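PDB 3N90: thylakoid lumenal 15 kDa protein 1, chloroplastic from Arabidopsis thaliana, which is of unknown function but folds as a pentapeptide-repeat right-handed quadrilateral beta helix in the thylakoid lumen of the chloroplast. Local coordinates for residues G11-Q16 against Q31-S36; S98-N103 against R119-K124. The protein carries 2 engineered substitutions. One frame throughout, in Å; residues are numbered along the deposited sequence.

How the contacts relate
From the N terminus, the chain forms the short helix 10-13 and then leads into the coils of the quadrilateral beta helix; contact 1 closes a loop here by joining 11-16 to 31-36, with no helix or strand in the residues between. The pentapeptide repeats then run on, winding the chain away from this end. Contact 2 closes a second loop near the far end, where helix 116-125 folds back beside the turn at 99-102. The two loops follow each other in series, neither nested nor crossing. Their centres lie 25 Å apart on opposite sides of the chain's centre, so each ties a helical segment to the repeat fold at its own end.

Contact 1: G11-Q16 against Q31-S36; sequences GVTRGQ and QDFKTS
Arg14 and Gly15 run past Phe33 and Ser36 with CA atoms 4.6 Å (Arg14 to Phe33) and 4.4 Å (Gly15 to Ser36) apart, as the chain around the weakly bonded helix 10-13 meets a type II beta turn from Phe33 to Ser36. Gly15 N donates to Lys34 O from nearly on the extension of the carbonyl bond (C=O...N 168°), though its N-H is turned aside. Thr13 is buried, and its side chain meets three residues of 31-36. Its OG1 sits between the backbone N and the carbonyl carbon (chi1 56°), where it gives its proton to Asp32 O, 2.7 Å away and reached from above the carbonyl plane. The same OG1 accepts a nearly straight bond from Gln31 NE2 at 2.9 Å and lies in the Gln31 amide plane. Gln31 NE2 also donates to Tyr8 O. The methyl CG2 of Thr13 rests 3.6 Å from CE1 of Phe33. Ser36 OG works both ways: it donates to Thr13 O at an unusually short 2.5 Å and accepts from Gln16 N at 2.9 Å, with the N-H nearly straight at 175°. Asp32 closes an Asx turn by taking Lys34 N on OD1, while its carboxylate lies alongside CB and CD of Arg14, and a water that accepts from NH1 and donates to OD2 bridges the charged ends. Arg14 NH1 and Asp32 OD2 are 4.9 Å apart, too far for a salt bridge, though the opposite charges would probably still attract. Helix 10-13 thus lies against the start of the repeat coils: Phe33 packs inward among the rings of Phe23, Phe43 and Phe53, the last parallel to it, and backbone bonds from Gln31, Phe33 and Thr35 reach Ser52 and Phe54 of the following coil.

Contact 2: S98-N103 against R119-K124; sequences SFKGSN and RVYLCK
Phe99 and Lys100 face Leu122 and Tyr121 with CA atoms 7.7 Å (Phe99 to Leu122) and 8.1 Å (Lys100 to Tyr121) apart, a type II beta turn from Phe99 to Ser102 standing beside one side of helix 116-125. The backbones stay well separated, and side chains from the helix span the interval. Tyr121 does most of this: with CG anti to the backbone N (chi1 178°) its ring reaches straight out to the turn, and OH accepts the N-H of Gly101 at 3.1 Å with an angle of 173°. On the way, CE2 passes 3.8 Å from Phe99 O, and the hydroxyl also lies against Lys100 CA. A water links OH to Ser102 O, to which it donates. From the next residue of the helix, CD2 of Leu122 lies 3.9 Å from CB of Phe99, an apolar touch beside the polar one. Replacing Tyr121 by a phenylalanine would probably leave the Gly101 N-H without its acceptor and cost the water one of its partners. Ser98 OG takes Lys100 N in an ST turn, and Cys123 is tied by a disulfide to Cys143. A single aromatic arm thus binds helix 116-125 to a backbone N-H in a beta turn of the pentapeptide-repeat coils, so the hold between these segments rests mainly on the Tyr121 hydroxyl and the Leu122-Phe99 touch.

Contact 1: G11-Q16 against Q31-S36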
ATOM      1  N   GLY A  11      14.773  13.125   2.299  1.00 19.27           N
ATOM      2  CA  GLY A  11      15.151  13.723   0.990  1.00 19.33           C
ATOM      3  C   GLY A  11      15.518  12.703  -0.071  1.00 20.14           C
ATOM      4  O   GLY A  11      15.539  13.007  -1.282  1.00 20.34           O
ATOM      5  N   VAL A  12      15.789  11.482   0.381  1.00 19.01           N
ATOM      6  CA  VAL A  12      16.186  10.399  -0.472  1.00 19.56           C
ATOM      7  C   VAL A  12      14.955   9.811  -1.177  1.00 18.44           C
ATOM      8  O   VAL A  12      15.045   9.332  -2.304  1.00 19.36           O
ATOM      9  CB  VAL A  12      16.896   9.296   0.348  1.00 19.84           C
ATOM     10  CG1 VAL A  12      17.079   8.027  -0.459  1.00 20.85           C
ATOM     11  CG2 VAL A  12      18.215   9.813   0.955  1.00 20.53           C
ATOM     12  N   THR A  13      13.807   9.875  -0.499  1.00 17.08           N
ATOM     13  CA  THR A  13      12.621   9.184  -0.964  1.00 14.84           C
ATOM     14  C   THR A  13      11.512  10.125  -1.469  1.00 15.05           C
ATOM     15  O   THR A  13      10.628   9.702  -2.235  1.00 16.97           O
ATOM     16  CB  THR A  13      12.100   8.223   0.134  1.00 14.83           C
ATOM     17  OG1 THR A  13      11.859   8.966   1.329  1.00 14.14           O
ATOM     18  CG2 THR A  13      13.132   7.102   0.423  1.00 16.71           C
ATOM     19  N   ARG A  14      11.541  11.389  -1.073  1.00 14.04           N
ATOM     20  CA  ARG A  14      10.436  12.278  -1.418  1.00 15.41           C
ATOM     21  C   ARG A  14      10.618  12.943  -2.799  1.00 15.24           C
ATOM     22  O   ARG A  14      11.676  13.542  -3.059  1.00 16.22           O
ATOM     23  CB  ARG A  14      10.199  13.300  -0.300  1.00 16.25           C
ATOM     24  CG  ARG A  14      11.205  14.405  -0.281  1.00 20.77           C
ATOM     25  CD  ARG A  14      11.103  15.287   0.950  1.00 27.49           C
ATOM     26  NE  ARG A  14      12.365  16.022   1.129  1.00 31.61           N
ATOM     27  CZ  ARG A  14      12.777  16.554   2.279  1.00 34.21           C
ATOM     28  NH1 ARG A  14      12.030  16.443   3.379  1.00 37.10           N
ATOM     29  NH2 ARG A  14      13.941  17.196   2.331  1.00 35.25           N
ATOM     30  N   GLY A  15       9.591  12.865  -3.650  1.00 14.20           N
ATOM     31  CA  GLY A  15       9.602  13.505  -4.975  1.00 14.64           C
ATOM     32  C   GLY A  15      10.771  13.001  -5.818  1.00 14.77           C
ATOM     33  O   GLY A  15      11.468  13.793  -6.495  1.00 16.53           O
ATOM     34  N   GLN A  16      11.000  11.694  -5.749  1.00 13.59           N
ATOM     35  CA  GLN A  16      12.104  11.065  -6.487  1.00 14.43           C
ATOM     36  C   GLN A  16      11.606  10.019  -7.471  1.00 14.95           C
ATOM     37  O   GLN A  16      10.529   9.443  -7.287  1.00 14.63           O
ATOM     38  CB  GLN A  16      13.067  10.418  -5.502  1.00 15.07           C
ATOM     39  CG  GLN A  16      13.784  11.427  -4.601  1.00 16.85           C
ATOM     40  CD  GLN A  16      14.674  12.376  -5.369  1.00 22.70           C
ATOM     41  OE1 GLN A  16      15.287  12.005  -6.362  1.00 23.85           O
ATOM     42  NE2 GLN A  16      14.749  13.607  -4.909  1.00 28.87           N
ATOM     43  N   GLN A  31       8.396   6.806   6.436  1.00 11.75           N
ATOM     44  CA  GLN A  31       9.144   7.237   5.251  1.00 11.85           C
ATOM     45  C   GLN A  31       8.244   8.096   4.345  1.00 12.30           C
ATOM     46  O   GLN A  31       7.039   7.784   4.138  1.00 12.03           O
ATOM     47  CB  GLN A  31       9.646   6.030   4.485  1.00 11.75           C
ATOM     48  CG  GLN A  31      10.842   6.377   3.578  1.00 13.66           C
ATOM     49  CD  GLN A  31      12.084   6.784   4.353  1.00 16.93           C
ATOM     50  OE1 GLN A  31      12.366   6.226   5.435  1.00 16.18           O
ATOM     51  NE2 GLN A  31      12.848   7.754   3.808  1.00 12.62           N
ATOM     52  N   ASP A  32       8.828   9.180   3.812  1.00 12.30           N
ATOM     53  CA  ASP A  32       8.110  10.139   2.975  1.00 12.57           C
ATOM     54  C   ASP A  32       8.373   9.786   1.489  1.00 11.48           C
ATOM     55  O   ASP A  32       9.419  10.090   0.947  1.00 12.91           O
ATOM     56  CB  ASP A  32       8.575  11.586   3.261  1.00 14.14           C
ATOM     57  CG  ASP A  32       7.705  12.639   2.566  1.00 16.15           C
ATOM     58  OD1 ASP A  32       6.807  12.280   1.747  1.00 16.12           O
ATOM     59  OD2 ASP A  32       7.884  13.854   2.841  1.00 21.35           O
ATOM     60  N   PHE A  33       7.422   9.118   0.860  1.00 10.26           N
ATOM     61  CA  PHE A  33       7.468   8.889  -0.589  1.00  9.83           C
ATOM     62  C   PHE A  33       6.443   9.765  -1.320  1.00  9.74           C
ATOM     63  O   PHE A  33       5.988   9.394  -2.424  1.00  9.93           O
ATOM     64  CB  PHE A  33       7.136   7.425  -0.920  1.00 10.24           C
ATOM     65  CG  PHE A  33       8.155   6.462  -0.466  1.00 11.73           C
ATOM     66  CD1 PHE A  33       9.311   6.235  -1.215  1.00  8.65           C
ATOM     67  CD2 PHE A  33       7.953   5.729   0.692  1.00 11.82           C
ATOM     68  CE1 PHE A  33      10.248   5.281  -0.783  1.00 12.46           C
ATOM     69  CE2 PHE A  33       8.903   4.799   1.137  1.00 13.03           C
ATOM     70  CZ  PHE A  33      10.033   4.562   0.414  1.00 12.55           C
ATOM     71  N   LYS A  34       6.068  10.910  -0.743  1.00 10.09           N
ATOM     72  CA  LYS A  34       5.117  11.797  -1.420  1.00 10.66           C
ATOM     73  C   LYS A  34       5.595  12.148  -2.834  1.00 10.88           C
ATOM     74  O   LYS A  34       6.752  12.533  -3.013  1.00 10.46           O
ATOM     75  CB  LYS A  34       4.930  13.095  -0.620  1.00 11.18           C
ATOM     76  CG  LYS A  34       4.030  14.093  -1.314  1.00 11.30           C
ATOM     77  CD  LYS A  34       3.649  15.151  -0.257  1.00 17.97           C
ATOM     78  CE  LYS A  34       2.893  16.278  -0.896  1.00 19.04           C
ATOM     79  NZ  LYS A  34       2.887  17.557  -0.107  1.00 23.51           N
ATOM     80  N   THR A  35       4.686  11.985  -3.789  1.00 11.22           N
ATOM     81  CA  THR A  35       4.859  12.314  -5.211  1.00 11.44           C
ATOM     82  C   THR A  35       6.153  11.700  -5.780  1.00 11.74           C
ATOM     83  O   THR A  35       6.810  12.292  -6.664  1.00 11.62           O
ATOM     84  CB  THR A  35       4.622  13.848  -5.519  1.00 12.51           C
ATOM     85  OG1 THR A  35       4.528  14.090  -6.934  1.00 14.25           O
ATOM     86  CG2 THR A  35       5.688  14.790  -4.877  1.00 14.41           C
ATOM     87  N   SER A  36       6.507  10.516  -5.274  1.00 10.39           N
ATOM     88  CA  SER A  36       7.571   9.757  -5.929  1.00  9.95           C
ATOM     89  C   SER A  36       7.038   8.797  -6.982  1.00 10.08           C
ATOM     90  O   SER A  36       5.863   8.408  -6.975  1.00  9.46           O
ATOM     91  CB  SER A  36       8.414   9.020  -4.919  1.00  9.23           C
ATOM     92  OG  SER A  36       9.175   9.974  -4.222  1.00 14.70           O
TER
HETATM   93  O   HOH W   1       9.849  15.094   4.288  1.00 30.78           O

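Contact 2: S98-N103 against R119-K124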
ATOM      1  N   SER A  98      -6.430   5.139  -7.615  1.00 23.69           N
ATOM      2  CA  SER A  98      -6.886   3.978  -8.378  1.00 22.09           C
ATOM      3  C   SER A  98      -6.248   2.710  -7.849  1.00 20.88           C
ATOM      4  O   SER A  98      -5.045   2.665  -7.700  1.00 18.74           O
ATOM      5  CB  SER A  98      -6.576   4.121  -9.864  1.00 23.21           C
ATOM      6  OG  SER A  98      -7.010   2.940 -10.518  1.00 25.63           O
ATOM      7  N   PHE A  99      -7.060   1.693  -7.551  1.00 20.24           N
ATOM      8  CA  PHE A  99      -6.539   0.336  -7.233  1.00 20.89           C
ATOM      9  C   PHE A  99      -6.803  -0.660  -8.380  1.00 20.66           C
ATOM     10  O   PHE A  99      -6.641  -1.868  -8.203  1.00 20.72           O
ATOM     11  CB  PHE A  99      -7.125  -0.213  -5.909  1.00 20.84           C
ATOM     12  CG  PHE A  99      -6.414   0.257  -4.655  1.00 22.30           C
ATOM     13  CD1 PHE A  99      -5.845  -0.671  -3.782  1.00 23.01           C
ATOM     14  CD2 PHE A  99      -6.341   1.601  -4.322  1.00 24.34           C
ATOM     15  CE1 PHE A  99      -5.185  -0.271  -2.609  1.00 23.80           C
ATOM     16  CE2 PHE A  99      -5.667   2.019  -3.145  1.00 27.32           C
ATOM     17  CZ  PHE A  99      -5.088   1.079  -2.283  1.00 24.23           C
ATOM     18  N   LYS A 100      -7.198  -0.158  -9.556  1.00 20.84           N
ATOM     19  CA  LYS A 100      -7.537  -1.039 -10.693  1.00 20.67           C
ATOM     20  C   LYS A 100      -6.463  -2.087 -10.985  1.00 19.38           C
ATOM     21  O   LYS A 100      -5.276  -1.752 -11.178  1.00 18.96           O
ATOM     22  CB  LYS A 100      -7.834  -0.206 -11.947  1.00 21.42           C
ATOM     23  CG  LYS A 100      -7.977  -1.030 -13.233  1.00 25.80           C
ATOM     24  CD  LYS A 100      -8.719  -0.264 -14.307  1.00 31.32           C
ATOM     25  CE  LYS A 100      -8.898  -1.099 -15.565  1.00 32.05           C
ATOM     26  NZ  LYS A 100      -9.577  -0.311 -16.627  1.00 33.62           N
ATOM     27  N   GLY A 101      -6.865  -3.361 -11.013  1.00 18.25           N
ATOM     28  CA  GLY A 101      -5.929  -4.413 -11.371  1.00 17.78           C
ATOM     29  C   GLY A 101      -5.122  -4.942 -10.191  1.00 17.35           C
ATOM     30  O   GLY A 101      -4.384  -5.920 -10.343  1.00 16.63           O
ATOM     31  N   SER A 102      -5.264  -4.323  -9.013  1.00 17.30           N
ATOM     32  CA  SER A 102      -4.456  -4.729  -7.862  1.00 17.91           C
ATOM     33  C   SER A 102      -4.934  -6.042  -7.244  1.00 18.19           C
ATOM     34  O   SER A 102      -6.122  -6.384  -7.309  1.00 18.89           O
ATOM     35  CB  SER A 102      -4.368  -3.613  -6.841  1.00 18.45           C
ATOM     36  OG  SER A 102      -3.547  -2.586  -7.427  1.00 20.65           O
ATOM     37  N   ASN A 103      -3.989  -6.801  -6.714  1.00 18.08           N
ATOM     38  CA  ASN A 103      -4.321  -8.049  -6.034  1.00 18.93           C
ATOM     39  C   ASN A 103      -4.416  -7.769  -4.555  1.00 18.83           C
ATOM     40  O   ASN A 103      -3.414  -7.437  -3.927  1.00 19.04           O
ATOM     41  CB  ASN A 103      -3.242  -9.113  -6.349  1.00 19.24           C
ATOM     42  CG  ASN A 103      -3.473 -10.439  -5.598  1.00 19.87           C
ATOM     43  OD1 ASN A 103      -4.426 -10.582  -4.829  1.00 20.87           O
ATOM     44  ND2 ASN A 103      -2.584 -11.402  -5.821  1.00 24.97           N
ATOM     45  N   ARG A 119     -15.312   1.259  -2.268  1.00 16.48           N
ATOM     46  CA  ARG A 119     -15.728   0.005  -1.638  1.00 17.53           C
ATOM     47  C   ARG A 119     -16.341  -0.950  -2.679  1.00 16.97           C
ATOM     48  O   ARG A 119     -16.089  -2.160  -2.661  1.00 16.47           O
ATOM     49  CB  ARG A 119     -16.656   0.255  -0.444  1.00 17.07           C
ATOM     50  CG  ARG A 119     -16.920  -0.979   0.387  1.00 18.82           C
ATOM     51  CD  ARG A 119     -17.712  -0.683   1.657  1.00 20.88           C
ATOM     52  NE  ARG A 119     -17.327   0.580   2.289  1.00 28.06           N
ATOM     53  CZ  ARG A 119     -16.438   0.731   3.272  1.00 32.44           C
ATOM     54  NH1 ARG A 119     -15.771  -0.307   3.784  1.00 31.98           N
ATOM     55  NH2 ARG A 119     -16.199   1.953   3.736  1.00 34.88           N
ATOM     56  N   VAL A 120     -17.115  -0.397  -3.608  1.00 16.86           N
ATOM     57  CA  VAL A 120     -17.717  -1.224  -4.651  1.00 16.66           C
ATOM     58  C   VAL A 120     -16.661  -1.929  -5.499  1.00 16.90           C
ATOM     59  O   VAL A 120     -16.774  -3.136  -5.752  1.00 17.12           O
ATOM     60  CB  VAL A 120     -18.688  -0.404  -5.562  1.00 16.70           C
ATOM     61  CG1 VAL A 120     -19.081  -1.207  -6.758  1.00 18.26           C
ATOM     62  CG2 VAL A 120     -19.927  -0.005  -4.774  1.00 17.49           C
ATOM     63  N   TYR A 121     -15.620  -1.203  -5.914  1.00 16.42           N
ATOM     64  CA  TYR A 121     -14.591  -1.794  -6.741  1.00 17.09           C
ATOM     65  C   TYR A 121     -13.781  -2.839  -5.958  1.00 16.75           C
ATOM     66  O   TYR A 121     -13.558  -3.972  -6.396  1.00 15.56           O
ATOM     67  CB  TYR A 121     -13.606  -0.745  -7.339  1.00 18.21           C
ATOM     68  CG  TYR A 121     -12.555  -1.496  -8.131  1.00 19.94           C
ATOM     69  CD1 TYR A 121     -12.886  -2.080  -9.369  1.00 21.32           C
ATOM     70  CD2 TYR A 121     -11.265  -1.753  -7.604  1.00 21.34           C
ATOM     71  CE1 TYR A 121     -11.965  -2.844 -10.081  1.00 22.68           C
ATOM     72  CE2 TYR A 121     -10.337  -2.537  -8.326  1.00 22.18           C
ATOM     73  CZ  TYR A 121     -10.699  -3.067  -9.564  1.00 23.47           C
ATOM     74  OH  TYR A 121      -9.794  -3.827 -10.285  1.00 23.35           O
ATOM     75  N   LEU A 122     -13.308  -2.415  -4.792  1.00 15.76           N
ATOM     76  CA  LEU A 122     -12.464  -3.289  -3.994  1.00 15.55           C
ATOM     77  C   LEU A 122     -13.185  -4.595  -3.648  1.00 15.51           C
ATOM     78  O   LEU A 122     -12.569  -5.667  -3.690  1.00 16.90           O
ATOM     79  CB  LEU A 122     -12.008  -2.564  -2.716  1.00 16.05           C
ATOM     80  CG  LEU A 122     -10.944  -1.482  -2.964  1.00 14.01           C
ATOM     81  CD1 LEU A 122     -10.681  -0.693  -1.693  1.00 14.63           C
ATOM     82  CD2 LEU A 122      -9.657  -2.043  -3.508  1.00 14.42           C
ATOM     83  N   CYS A 123     -14.482  -4.489  -3.348  1.00 15.70           N
ATOM     84  CA  CYS A 123     -15.316  -5.657  -2.994  1.00 16.02           C
ATOM     85  C   CYS A 123     -15.539  -6.606  -4.166  1.00 17.32           C
ATOM     86  O   CYS A 123     -15.879  -7.771  -3.940  1.00 19.10           O
ATOM     87  CB  CYS A 123     -16.652  -5.225  -2.430  1.00 16.65           C
ATOM     88  SG  CYS A 123     -16.531  -4.639  -0.734  1.00 16.49           S
ATOM     89  N   LYS A 124     -15.365  -6.118  -5.399  1.00 16.81           N
ATOM     90  CA  LYS A 124     -15.447  -6.984  -6.569  1.00 17.95           C
ATOM     91  C   LYS A 124     -14.242  -7.856  -6.650  1.00 19.52           C
ATOM     92  O   LYS A 124     -14.296  -8.926  -7.258  1.00 19.97           O
ATOM     93  CB  LYS A 124     -15.502  -6.193  -7.886  1.00 17.40           C
ATOM     94  CG  LYS A 124     -16.846  -5.599  -8.157  1.00 18.78           C
ATOM     95  CD  LYS A 124     -16.796  -4.725  -9.391  1.00 21.97           C
ATOM     96  CE  LYS A 124     -18.157  -4.065  -9.598  1.00 24.08           C
ATOM     97  NZ  LYS A 124     -18.008  -3.018 -10.617  1.00 27.05           N
TER
HETATM   98  O   HOH W   2      -8.036  -6.300  -9.238  1.00 32.06           O